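Long-range contacts in GDNF family receptor alpha-3 (Homo sapiens, PDB 2GH0), which acts as the cell-surface receptor for artemin, a survival factor of peripheral neurons, and thereby triggers autophosphorylation and activation of the RET receptor: residues C[75-81]-C[156-160]; C[63-69]-C[198-203]; C[50-54]-C[143-148]; C[138-142]-C[190-195]. All blocks are in the same frame, centred on the assembly; numbering follows the deposited sequence.

Interaction 1: C[75-81]-C[156-160]. With NAG (2-acetamido-2-deoxy-beta-D-glucopyranose), chain E.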
loop_
_atom_site.group_PDB
_atom_site.type_symbol
_atom_site.label_atom_id
_atom_site.label_comp_id
_atom_site.label_asym_id
_atom_site.label_seq_id
_atom_site.Cartn_x
_atom_site.Cartn_y
_atom_site.Cartn_z
ATOM N N ARG C 75 -17.972 7.657 45.058
ATOM C CA ARG C 75 -17.847 8.975 44.463
ATOM C C ARG C 75 -17.394 8.900 43.014
ATOM O O ARG C 75 -17.750 9.767 42.221
ATOM C CB ARG C 75 -16.917 9.904 45.287
ATOM C CG ARG C 75 -17.413 10.216 46.727
ATOM C CD ARG C 75 -16.756 11.475 47.307
ATOM N NE ARG C 75 -17.423 11.987 48.528
ATOM C CZ ARG C 75 -17.613 13.289 48.802
ATOM N NH1 ARG C 75 -17.195 14.227 47.937
ATOM N NH2 ARG C 75 -18.241 13.677 49.926
ATOM N N GLY C 76 -16.632 7.868 42.677
ATOM C CA GLY C 76 -16.231 7.604 41.270
ATOM C C GLY C 76 -17.443 7.404 40.362
ATOM O O GLY C 76 -17.564 8.029 39.273
ATOM N N CYS C 77 -18.384 6.574 40.806
ATOM C CA CYS C 77 -19.642 6.392 40.050
ATOM C C CYS C 77 -20.423 7.689 39.924
ATOM O O CYS C 77 -20.897 8.074 38.833
ATOM C CB CYS C 77 -20.479 5.288 40.729
ATOM S SG CYS C 77 -22.010 4.829 39.969
ATOM N N GLY C 78 -20.570 8.394 41.043
ATOM C CA GLY C 78 -21.341 9.628 40.990
ATOM C C GLY C 78 -20.724 10.652 40.084
ATOM O O GLY C 78 -21.448 11.404 39.446
ATOM N N GLU C 79 -19.392 10.722 40.076
ATOM C CA GLU C 79 -18.659 11.661 39.233
ATOM C C GLU C 79 -18.831 11.263 37.767
ATOM O O GLU C 79 -19.029 12.110 36.918
ATOM C CB GLU C 79 -17.159 11.707 39.568
ATOM C CG GLU C 79 -16.360 12.707 38.771
ATOM C CD GLU C 79 -14.865 12.767 39.165
ATOM O OE1 GLU C 79 -14.447 12.015 40.081
ATOM O OE2 GLU C 79 -14.115 13.562 38.546
ATOM N N ARG C 80 -18.732 9.979 37.469
ATOM C CA ARG C 80 -19.030 9.526 36.087
ATOM C C ARG C 80 -20.432 9.966 35.675
ATOM O O ARG C 80 -20.608 10.607 34.639
ATOM C CB ARG C 80 -18.914 8.010 35.977
ATOM C CG ARG C 80 -19.495 7.506 34.681
ATOM C CD ARG C 80 -19.217 6.051 34.482
ATOM N NE ARG C 80 -19.253 5.995 33.051
ATOM C CZ ARG C 80 -18.206 5.931 32.252
ATOM N NH1 ARG C 80 -16.953 5.736 32.690
ATOM N NH2 ARG C 80 -18.470 5.960 30.984
ATOM N N ARG C 81 -21.414 9.678 36.521
ATOM C CA ARG C 81 -22.811 10.048 36.194
ATOM C C ARG C 81 -22.972 11.525 35.980
ATOM O O ARG C 81 -23.626 11.953 35.009
ATOM C CB ARG C 81 -23.772 9.677 37.326
ATOM C CG ARG C 81 -25.220 9.861 36.987
ATOM C CD ARG C 81 -26.066 9.187 38.083
ATOM N NE ARG C 81 -25.801 9.840 39.374
ATOM C CZ ARG C 81 -26.134 9.300 40.533
ATOM N NH1 ARG C 81 -26.732 8.078 40.580
ATOM N NH2 ARG C 81 -25.884 9.959 41.652
ATOM N N SER C 156 -24.396 16.579 42.187
ATOM C CA SER C 156 -23.485 16.003 43.166
ATOM C C SER C 156 -22.901 14.671 42.757
ATOM O O SER C 156 -23.533 13.941 41.978
ATOM C CB SER C 156 -24.230 15.814 44.532
ATOM O OG SER C 156 -23.423 15.155 45.485
ATOM N N ASN C 157 -21.743 14.326 43.317
ATOM C CA ASN C 157 -21.241 12.939 43.173
ATOM C C ASN C 157 -21.642 12.020 44.331
ATOM O O ASN C 157 -21.255 10.852 44.355
ATOM C CB ASN C 157 -19.716 12.895 42.984
ATOM C CG ASN C 157 -18.981 13.682 43.990
ATOM O OD1 ASN C 157 -19.482 13.932 45.122
ATOM N ND2 ASN C 157 -17.771 14.132 43.603
ATOM N N VAL C 158 -22.394 12.561 45.305
ATOM C CA VAL C 158 -22.821 11.771 46.478
ATOM C C VAL C 158 -24.352 11.683 46.693
ATOM O O VAL C 158 -24.776 11.153 47.720
ATOM C CB VAL C 158 -22.231 12.285 47.811
ATOM C CG1 VAL C 158 -20.759 12.203 47.818
ATOM C CG2 VAL C 158 -22.714 13.714 48.115
ATOM N N ASN C 159 -25.161 12.244 45.788
ATOM C CA ASN C 159 -26.599 12.065 45.853
ATOM C C ASN C 159 -27.172 12.211 44.465
ATOM O O ASN C 159 -26.390 12.434 43.525
ATOM C CB ASN C 159 -27.258 13.043 46.853
ATOM C CG ASN C 159 -27.189 14.487 46.405
ATOM O OD1 ASN C 159 -27.404 14.794 45.246
ATOM N ND2 ASN C 159 -26.849 15.386 47.350
ATOM N N THR C 160 -28.505 12.084 44.310
ATOM C CA THR C 160 -29.097 12.015 42.951
ATOM C C THR C 160 -29.842 13.282 42.557
ATOM O O THR C 160 -30.694 13.220 41.656
ATOM C CB THR C 160 -30.132 10.836 42.823
ATOM O OG1 THR C 160 -31.007 10.843 43.945
ATOM C CG2 THR C 160 -29.414 9.529 42.922
HETATM C C1 NAG E . -26.802 16.789 47.020
HETATM C C2 NAG E . -27.690 17.531 48.062
HETATM C C3 NAG E . -27.497 19.026 47.923
HETATM C C4 NAG E . -26.044 19.475 47.956
HETATM C C5 NAG E . -25.323 18.592 46.942
HETATM C C6 NAG E . -23.811 18.754 46.736
HETATM C C7 NAG E . -29.946 16.766 48.770
HETATM C C8 NAG E . -31.386 16.772 48.349
HETATM N N2 NAG E . -29.127 17.248 47.826
HETATM O O3 NAG E . -28.275 19.614 48.910
HETATM O O4 NAG E . -26.141 20.763 47.382
HETATM O O5 NAG E . -25.486 17.244 47.304
HETATM O O6 NAG E . -23.339 18.757 48.012
HETATM O O7 NAG E . -29.587 16.427 49.906
HETATM O O HOH W 1 -24.090 12.152 40.203
#
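A water-bridged, partly buried contact joins helix 75-83 to the loop of a small beta hairpin, whose strands are 152-154 and 162-164, with R75, G78 and R81 meeting N157, V158 and N159. It links the two GDNF/GAS1 domains of this disulfide-rich, helical part of the receptor, and it illustrates how a water and a CA-H...O contact can join two backbones. At the closest point the CA of G78 directs a C-H at N157 O over 3.6 Å, nearly straight at 169°; a CB on this residue would run into that same oxygen. Upstream, the extended side chain of R75 lies alongside V158, and V158 CG1 sits over one guanidinium face, 3.4 Å from R75 NE. The loop backbone sets N157 CB 3.6 Å from E79 N, and the N157 amide, with CG between the backbone N and the carbonyl carbon (chi1 50°), turns OD1 toward R75 NH1 at 3.6 Å. An ST turn shapes the loop here: V158 N donates to S156 OG at 2.8 Å. Downstream, R81 bends at its third torsion (62°), and its guanidinium also bonds to C68 O and forms a cation-pi contact with F154. On the outer side of the loop N159 carries an N-linked sugar through ND2, while R80, on another side of the helix, makes a salt bridge to an acidic side chain of another protein chain, consistent with the bound growth factor. Between helix and loop, one water accepts from R81 NE at 3.0 Å and donates to G78 O at 2.8 Å and to S156 O at 2.6 Å.

Interaction 2: C[63-69]-C[198-203]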
loop_
_atom_site.group_PDB
_atom_site.type_symbol
_atom_site.label_atom_id
_atom_site.label_comp_id
_atom_site.label_asym_id
_atom_site.label_seq_id
_atom_site.Cartn_x
_atom_site.Cartn_y
_atom_site.Cartn_z
ATOM N N GLN C 63 -31.636 6.191 28.925
ATOM C CA GLN C 63 -31.917 6.288 30.389
ATOM C C GLN C 63 -30.982 5.449 31.217
ATOM O O GLN C 63 -30.642 5.827 32.325
ATOM C CB GLN C 63 -33.386 5.839 30.608
ATOM C CG GLN C 63 -34.270 6.992 29.953
ATOM C CD GLN C 63 -35.739 6.744 29.985
ATOM O OE1 GLN C 63 -36.200 5.845 30.675
ATOM N NE2 GLN C 63 -36.491 7.559 29.244
ATOM N N GLY C 64 -30.507 4.342 30.671
ATOM C CA GLY C 64 -29.493 3.530 31.364
ATOM C C GLY C 64 -28.184 4.322 31.488
ATOM O O GLY C 64 -27.514 4.291 32.546
ATOM N N LEU C 65 -27.833 4.989 30.411
ATOM C CA LEU C 65 -26.572 5.724 30.343
ATOM C C LEU C 65 -26.554 6.835 31.442
ATOM O O LEU C 65 -25.573 7.064 32.191
ATOM C CB LEU C 65 -26.474 6.372 28.948
ATOM C CG LEU C 65 -25.177 7.181 28.764
ATOM C CD1 LEU C 65 -23.939 6.273 28.832
ATOM C CD2 LEU C 65 -25.149 8.073 27.498
ATOM N N LEU C 66 -27.638 7.578 31.493
ATOM C CA LEU C 66 -27.657 8.763 32.377
ATOM C C LEU C 66 -28.238 8.529 33.748
ATOM O O LEU C 66 -27.687 9.067 34.757
ATOM C CB LEU C 66 -28.424 9.853 31.630
ATOM C CG LEU C 66 -28.380 11.252 32.302
ATOM C CD1 LEU C 66 -26.985 11.700 32.518
ATOM C CD2 LEU C 66 -29.138 12.275 31.376
ATOM N N LEU C 67 -29.290 7.707 33.852
ATOM C CA LEU C 67 -30.040 7.498 35.126
ATOM C C LEU C 67 -29.547 6.260 35.767
ATOM O O LEU C 67 -30.302 5.394 36.143
ATOM C CB LEU C 67 -31.565 7.468 34.941
ATOM C CG LEU C 67 -32.119 8.681 34.163
ATOM C CD1 LEU C 67 -33.644 8.664 33.925
ATOM C CD2 LEU C 67 -31.701 10.008 34.798
ATOM N N CYS C 68 -28.233 6.221 35.960
ATOM C CA CYS C 68 -27.587 4.973 36.421
ATOM C C CYS C 68 -27.372 5.072 37.921
ATOM O O CYS C 68 -27.113 6.211 38.495
ATOM C CB CYS C 68 -26.280 4.714 35.639
ATOM S SG CYS C 68 -25.138 6.134 35.640
ATOM N N PRO C 69 -27.553 3.948 38.618
ATOM C CA PRO C 69 -27.506 3.984 40.076
ATOM C C PRO C 69 -26.071 3.909 40.643
ATOM O O PRO C 69 -25.258 3.206 40.065
ATOM C CB PRO C 69 -28.280 2.713 40.457
ATOM C CG PRO C 69 -28.029 1.771 39.360
ATOM C CD PRO C 69 -27.834 2.584 38.087
ATOM N N LYS C 198 -36.507 4.307 38.209
ATOM C CA LYS C 198 -35.713 3.879 37.059
ATOM C C LYS C 198 -34.367 3.448 37.549
ATOM O O LYS C 198 -33.831 2.444 37.093
ATOM C CB LYS C 198 -35.533 5.066 36.081
ATOM C CG LYS C 198 -34.879 4.676 34.697
ATOM C CD LYS C 198 -35.585 3.441 34.059
ATOM C CE LYS C 198 -36.978 3.731 33.553
ATOM N NZ LYS C 198 -37.512 2.449 32.825
ATOM N N MET C 199 -33.791 4.210 38.481
ATOM C CA MET C 199 -32.525 3.726 39.070
ATOM C C MET C 199 -32.599 2.378 39.776
ATOM O O MET C 199 -31.655 1.551 39.677
ATOM C CB MET C 199 -31.908 4.830 39.986
ATOM C CG MET C 199 -31.316 5.999 39.123
ATOM S SD MET C 199 -30.521 7.090 40.314
ATOM C CE MET C 199 -30.015 8.416 39.211
ATOM N N ARG C 200 -33.650 2.146 40.574
ATOM C CA ARG C 200 -33.879 0.827 41.179
ATOM C C ARG C 200 -33.958 -0.255 40.111
ATOM O O ARG C 200 -33.348 -1.323 40.219
ATOM C CB ARG C 200 -35.154 0.794 42.053
ATOM C CG ARG C 200 -35.195 1.616 43.450
ATOM C CD ARG C 200 -36.805 1.683 43.969
ATOM N NE ARG C 200 -37.127 3.117 44.284
ATOM C CZ ARG C 200 -38.279 3.682 44.016
ATOM N NH1 ARG C 200 -39.193 3.003 43.404
ATOM N NH2 ARG C 200 -38.521 4.953 44.324
ATOM N N PHE C 201 -34.683 0.048 39.037
ATOM C CA PHE C 201 -34.809 -0.955 37.954
ATOM C C PHE C 201 -33.434 -1.276 37.403
ATOM O O PHE C 201 -33.087 -2.421 37.202
ATOM C CB PHE C 201 -35.694 -0.429 36.810
ATOM C CG PHE C 201 -35.563 -1.240 35.546
ATOM C CD1 PHE C 201 -35.947 -2.586 35.522
ATOM C CD2 PHE C 201 -35.026 -0.634 34.375
ATOM C CE1 PHE C 201 -35.779 -3.357 34.331
ATOM C CE2 PHE C 201 -34.897 -1.352 33.219
ATOM C CZ PHE C 201 -35.256 -2.707 33.195
ATOM N N HIS C 202 -32.646 -0.230 37.157
ATOM C CA HIS C 202 -31.250 -0.442 36.723
ATOM C C HIS C 202 -30.373 -1.312 37.649
ATOM O O HIS C 202 -29.648 -2.210 37.166
ATOM C CB HIS C 202 -30.598 0.937 36.443
ATOM C CG HIS C 202 -31.173 1.583 35.230
ATOM N ND1 HIS C 202 -31.161 2.929 35.033
ATOM C CD2 HIS C 202 -31.805 1.045 34.150
ATOM C CE1 HIS C 202 -31.744 3.225 33.878
ATOM N NE2 HIS C 202 -32.157 2.098 33.328
ATOM N N SER C 203 -30.429 -1.090 38.944
ATOM C CA SER C 203 -29.749 -1.959 39.927
ATOM C C SER C 203 -30.226 -3.421 39.831
ATOM O O SER C 203 -29.430 -4.376 39.983
ATOM C CB SER C 203 -29.956 -1.496 41.383
ATOM O OG SER C 203 -29.515 -0.149 41.452
#
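H202 reaches from the C-terminal helix 189-205 to L67, the residue at which helix 59-66 ends in an inverse gamma turn, and so shows how a side chain can serve a carbonyl where a helix unwinds. Its CG stands anti to the carbonyl carbon (chi1 -70°), which carries the imidazole across to the turn. ND1 donates to L67 O over 2.8 Å with an angle of 151° at the hydrogen; the oxygen lies in the ring plane, while the donor stands well above the plane of the carbonyl. The adjoining CE1 comes 3.2 Å from Q63 O, itself already engaged by L67 N, and NE2 rests near the CA of G64. Over one ring face is K198 O, a turn earlier in the same helix, and F15 meets the imidazole at a slant. With a leucine here, L67 O would probably lose its side-chain donor and the turn would be held less firmly. The first torsion of M199 (-73°) brings its CG to 3.2 Å from L67 O, and the extended chain beyond carries CE to 3.7 Å from C68 O. K198 instead kinks twice, at its second and third torsions, and crosses Q63 at about a right angle with CE 3.7 Å from Q63 OE1. The C68-C12 disulfide ties the turn back to helix 11-20. P69 then closes the contact, its ring pressed on the helix surface: CD lies 3.6 Å from H202 CB, and CG lies 3.2 Å from S203 OG.

Interaction 3: C[50-54]-C[143-148]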
loop_
_atom_site.group_PDB
_atom_site.type_symbol
_atom_site.label_atom_id
_atom_site.label_comp_id
_atom_site.label_asym_id
_atom_site.label_seq_id
_atom_site.Cartn_x
_atom_site.Cartn_y
_atom_site.Cartn_z
ATOM N N LEU C 50 -25.688 16.268 21.669
ATOM C CA LEU C 50 -26.509 15.817 22.820
ATOM C C LEU C 50 -27.992 15.678 22.448
ATOM O O LEU C 50 -28.646 14.654 22.777
ATOM C CB LEU C 50 -26.311 16.746 24.059
ATOM C CG LEU C 50 -24.966 16.556 24.788
ATOM C CD1 LEU C 50 -24.793 17.699 25.730
ATOM C CD2 LEU C 50 -24.920 15.233 25.598
ATOM N N LEU C 51 -28.526 16.679 21.765
ATOM C CA LEU C 51 -29.924 16.651 21.363
ATOM C C LEU C 51 -30.195 15.456 20.465
ATOM O O LEU C 51 -31.197 14.735 20.647
ATOM C CB LEU C 51 -30.301 17.942 20.640
ATOM C CG LEU C 51 -30.573 19.157 21.564
ATOM C CD1 LEU C 51 -30.595 20.381 20.687
ATOM C CD2 LEU C 51 -31.876 19.020 22.330
ATOM N N THR C 52 -29.304 15.233 19.520
ATOM C CA THR C 52 -29.437 14.076 18.591
ATOM C C THR C 52 -29.368 12.781 19.352
ATOM O O THR C 52 -30.134 11.845 19.069
ATOM C CB THR C 52 -28.327 14.106 17.579
ATOM O OG1 THR C 52 -28.487 15.320 16.833
ATOM C CG2 THR C 52 -28.392 12.912 16.644
ATOM N N PHE C 53 -28.472 12.716 20.333
ATOM C CA PHE C 53 -28.304 11.461 21.069
ATOM C C PHE C 53 -29.623 11.071 21.733
ATOM O O PHE C 53 -30.033 9.949 21.645
ATOM C CB PHE C 53 -27.202 11.547 22.173
ATOM C CG PHE C 53 -27.123 10.280 23.008
ATOM C CD1 PHE C 53 -26.439 9.186 22.520
ATOM C CD2 PHE C 53 -27.803 10.181 24.240
ATOM C CE1 PHE C 53 -26.366 7.980 23.232
ATOM C CE2 PHE C 53 -27.772 8.989 24.994
ATOM C CZ PHE C 53 -27.045 7.870 24.464
ATOM N N PHE C 54 -30.259 11.974 22.482
ATOM C CA PHE C 54 -31.484 11.596 23.171
ATOM C C PHE C 54 -32.667 11.428 22.189
ATOM O O PHE C 54 -33.617 10.699 22.463
ATOM C CB PHE C 54 -31.780 12.606 24.313
ATOM C CG PHE C 54 -30.811 12.491 25.400
ATOM C CD1 PHE C 54 -29.734 13.355 25.502
ATOM C CD2 PHE C 54 -30.914 11.403 26.265
ATOM C CE1 PHE C 54 -28.789 13.164 26.506
ATOM C CE2 PHE C 54 -29.993 11.189 27.263
ATOM C CZ PHE C 54 -28.912 12.033 27.383
ATOM N N LEU C 143 -35.252 14.194 29.779
ATOM C CA LEU C 143 -34.077 13.972 28.936
ATOM C C LEU C 143 -34.095 14.775 27.652
ATOM O O LEU C 143 -33.047 15.195 27.163
ATOM C CB LEU C 143 -33.792 12.468 28.667
ATOM C CG LEU C 143 -33.665 11.560 29.931
ATOM C CD1 LEU C 143 -33.347 10.198 29.405
ATOM C CD2 LEU C 143 -32.563 12.014 30.780
ATOM N N GLY C 144 -35.283 15.057 27.158
ATOM C CA GLY C 144 -35.512 15.978 26.019
ATOM C C GLY C 144 -35.067 17.431 26.214
ATOM O O GLY C 144 -35.022 18.205 25.249
ATOM N N LEU C 145 -34.662 17.806 27.430
ATOM C CA LEU C 145 -34.130 19.177 27.653
ATOM C C LEU C 145 -32.589 19.217 27.536
ATOM O O LEU C 145 -32.017 20.294 27.385
ATOM C CB LEU C 145 -34.625 19.763 29.017
ATOM C CG LEU C 145 -36.080 20.265 28.979
ATOM C CD1 LEU C 145 -36.552 20.445 30.408
ATOM C CD2 LEU C 145 -36.179 21.556 28.228
ATOM N N ILE C 146 -31.951 18.043 27.468
ATOM C CA ILE C 146 -30.495 17.964 27.448
ATOM C C ILE C 146 -29.958 18.327 26.076
ATOM O O ILE C 146 -30.392 17.764 25.062
ATOM C CB ILE C 146 -30.013 16.600 27.948
ATOM C CG1 ILE C 146 -30.414 16.451 29.366
ATOM C CG2 ILE C 146 -28.485 16.539 28.031
ATOM C CD1 ILE C 146 -30.222 15.131 29.894
ATOM N N GLY C 147 -29.107 19.364 26.032
ATOM C CA GLY C 147 -28.711 19.972 24.751
ATOM C C GLY C 147 -29.459 21.284 24.423
ATOM O O GLY C 147 -29.142 21.949 23.410
ATOM N N THR C 148 -30.458 21.650 25.219
ATOM C CA THR C 148 -31.119 22.956 25.042
ATOM C C THR C 148 -30.459 23.993 25.958
ATOM O O THR C 148 -29.564 23.664 26.742
ATOM C CB THR C 148 -32.613 22.909 25.398
ATOM O OG1 THR C 148 -32.765 22.692 26.826
ATOM C CG2 THR C 148 -33.383 21.850 24.582
#
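L143 and I146 both pack against the ring of F54, from the side away from F53, joining helix 43-56 of the first GDNF/GAS1 domain to the loop after helix 135-143 of the second, a case of consecutive beta turns packed against a helix. L143 opens a type I turn; its CB comes 3.9 Å from F54 CD2, and the two side chains cross at about a right angle. G144 O looks elsewhere, to a hydrogen bond with R114 NH1. L145 turns its side chain toward R114 and F118 of helix 109-121 and starts a second, type II turn. I146 returns to the helix: CG2, anti to its own backbone N, approaches F54 CE1 at 3.7 Å, while its carbonyl oxygen meets L51 CD2 at 3.4 Å. F53 takes up the other face of the F54 ring, its CD2 over the centre. Were F54 cut back to an alanine, a gap would probably open between the helix and the turns, depriving L143 and I146 of their common partner. G147, third in the type II turn, has a positive phi of 101°, and a CB on it would collide with L51 CG; L51 CD1 is 3.5 Å from G147 O. T148 ends the segment with CG2 touching L51 CD2, while its OG1 and backbone N both donate to L145 O, OG1 at 2.6 Å and on a lone pair. No hydrogen bond crosses to helix 43-56: the contact rests on van der Waals packing, of F54 on apolar side chains and of L51 methyls on backbone carbonyls.

Interaction 4: C[138-142]-C[190-195]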
loop_
_atom_site.group_PDB
_atom_site.type_symbol
_atom_site.label_atom_id
_atom_site.label_comp_id
_atom_site.label_asym_id
_atom_site.label_seq_id
_atom_site.Cartn_x
_atom_site.Cartn_y
_atom_site.Cartn_z
ATOM N N CYS C 138 -42.627 11.513 31.689
ATOM C CA CYS C 138 -41.826 12.494 32.406
ATOM C C CYS C 138 -40.329 12.320 32.165
ATOM O O CYS C 138 -39.652 13.303 31.888
ATOM C CB CYS C 138 -42.133 12.508 33.925
ATOM S SG CYS C 138 -40.957 13.510 34.880
ATOM N N LEU C 139 -39.824 11.085 32.198
ATOM C CA LEU C 139 -38.385 10.889 31.985
ATOM C C LEU C 139 -37.970 11.299 30.590
ATOM O O LEU C 139 -36.925 11.933 30.397
ATOM C CB LEU C 139 -37.996 9.418 32.225
ATOM C CG LEU C 139 -38.004 9.068 33.741
ATOM C CD1 LEU C 139 -37.435 7.617 33.889
ATOM C CD2 LEU C 139 -37.320 10.044 34.816
ATOM N N ARG C 140 -38.822 10.974 29.621
ATOM C CA ARG C 140 -38.506 11.279 28.207
ATOM C C ARG C 140 -38.496 12.786 27.999
ATOM O O ARG C 140 -37.662 13.314 27.257
ATOM C CB ARG C 140 -39.505 10.551 27.300
ATOM C CG ARG C 140 -39.532 11.028 25.846
ATOM C CD ARG C 140 -40.761 10.539 25.125
ATOM N NE ARG C 140 -40.829 9.090 24.980
ATOM C CZ ARG C 140 -41.706 8.299 25.600
ATOM N NH1 ARG C 140 -42.640 8.795 26.407
ATOM N NH2 ARG C 140 -41.678 6.987 25.374
ATOM N N ALA C 141 -39.401 13.496 28.664
ATOM C CA ALA C 141 -39.467 14.976 28.567
ATOM C C ALA C 141 -38.311 15.674 29.302
ATOM O O ALA C 141 -37.753 16.676 28.839
ATOM C CB ALA C 141 -40.789 15.469 29.131
ATOM N N TYR C 142 -37.945 15.132 30.453
ATOM C CA TYR C 142 -36.735 15.570 31.180
ATOM C C TYR C 142 -35.478 15.398 30.326
ATOM O O TYR C 142 -34.738 16.372 30.112
ATOM C CB TYR C 142 -36.595 14.786 32.488
ATOM C CG TYR C 142 -35.322 15.146 33.263
ATOM C CD1 TYR C 142 -35.232 16.318 34.011
ATOM C CD2 TYR C 142 -34.213 14.306 33.228
ATOM C CE1 TYR C 142 -34.055 16.635 34.728
ATOM C CE2 TYR C 142 -33.019 14.625 33.944
ATOM C CZ TYR C 142 -32.963 15.820 34.666
ATOM O OH TYR C 142 -31.729 16.082 35.276
ATOM N N CYS C 190 -42.486 14.358 41.527
ATOM C CA CYS C 190 -42.838 13.497 40.368
ATOM C C CYS C 190 -41.521 13.080 39.691
ATOM O O CYS C 190 -41.267 11.885 39.404
ATOM C CB CYS C 190 -43.781 14.268 39.380
ATOM S SG CYS C 190 -43.573 13.670 37.608
ATOM N N LEU C 191 -40.667 14.080 39.436
ATOM C CA LEU C 191 -39.410 13.843 38.766
ATOM C C LEU C 191 -38.488 12.987 39.631
ATOM O O LEU C 191 -37.844 12.044 39.171
ATOM C CB LEU C 191 -38.752 15.186 38.392
ATOM C CG LEU C 191 -37.327 15.027 37.790
ATOM C CD1 LEU C 191 -37.508 14.343 36.459
ATOM C CD2 LEU C 191 -36.759 16.403 37.494
ATOM N N THR C 192 -38.434 13.311 40.927
ATOM C CA THR C 192 -37.627 12.525 41.839
ATOM C C THR C 192 -38.030 11.073 41.920
ATOM O O THR C 192 -37.170 10.193 41.911
ATOM C CB THR C 192 -37.702 13.149 43.237
ATOM O OG1 THR C 192 -37.154 14.467 43.112
ATOM C CG2 THR C 192 -36.859 12.351 44.209
ATOM N N GLU C 193 -39.330 10.807 41.993
ATOM C CA GLU C 193 -39.803 9.462 42.083
ATOM C C GLU C 193 -39.598 8.693 40.770
ATOM O O GLU C 193 -39.258 7.515 40.803
ATOM C CB GLU C 193 -41.262 9.424 42.514
ATOM C CG GLU C 193 -41.412 9.703 44.035
ATOM C CD GLU C 193 -40.290 8.965 44.901
ATOM O OE1 GLU C 193 -40.187 7.695 44.871
ATOM O OE2 GLU C 193 -39.448 9.665 45.517
ATOM N N ALA C 194 -39.813 9.340 39.644
ATOM C CA ALA C 194 -39.608 8.735 38.335
ATOM C C ALA C 194 -38.148 8.326 38.161
ATOM O O ALA C 194 -37.821 7.207 37.705
ATOM C CB ALA C 194 -40.016 9.758 37.225
ATOM N N ILE C 195 -37.243 9.232 38.499
ATOM C CA ILE C 195 -35.804 8.931 38.451
ATOM C C ILE C 195 -35.421 7.793 39.404
ATOM O O ILE C 195 -34.698 6.862 39.034
ATOM C CB ILE C 195 -34.879 10.250 38.690
ATOM C CG1 ILE C 195 -35.001 11.182 37.449
ATOM C CG2 ILE C 195 -33.439 9.823 38.910
ATOM C CD1 ILE C 195 -34.229 12.558 37.645
#
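L139 and A194 meet where helix 135-143 crosses helix 189-205, a steep helix-helix packing within the disulfide-rich helical fold. The segment axes approach to 10.2 Å at a crossing angle of -103°, an example of helices crossing nearly at right angles, so that the contact stays compact and a few buried side chains carry it. The path of L139 makes the point. Its CB lies beside the amide of Q63, from helix 59-66. CG, anti to the carbonyl carbon (chi1 -74°), comes 4.1 Å from A194 CB; the small alanine probably allows this approach. The branches then divide the work: CD1 approaches A194 O at 3.9 Å, whereas CD2 drops between two residues of the opposing helix, 3.6 Å from A194 CB and 3.7 Å from I195 CG1. One turn on, the Y142 ring receives L191 at about a right angle, L191 CD2 lying 3.8 Å from Y142 CD1, and V162 of strand 162-164 adjoins both side chains. Disulfides brace the other end, though not across the interface: C138 pairs with C122, and C190 with C131. The two bridges pack against each other, C138 SG standing 3.8 Å from C190 SG, with L191 CD1 touching the C138 sulfur as well.

How the interactions relate
Along the chain, 50-54, 63-69 and 75-81 come first, and their partners lie beyond residue 142, so interactions 1 and 3 tie the two GDNF/GAS1 domains at separate places, about 21 Å apart between centres. Interaction 2 closes the longest loop and contains interactions 1 and 4. It is also the spatial link: its centre is about 13 Å from that of interaction 1, joined by R81 and C68, and about 12 Å from that of interaction 4, with which it shares helix 189-205. L66 and Q63 pack on interaction 3, which adjoins interaction 4 in sequence. The C-terminal helix thus touches both the 63-69 turn and helix 135-143, consistent with the two domains forming one body.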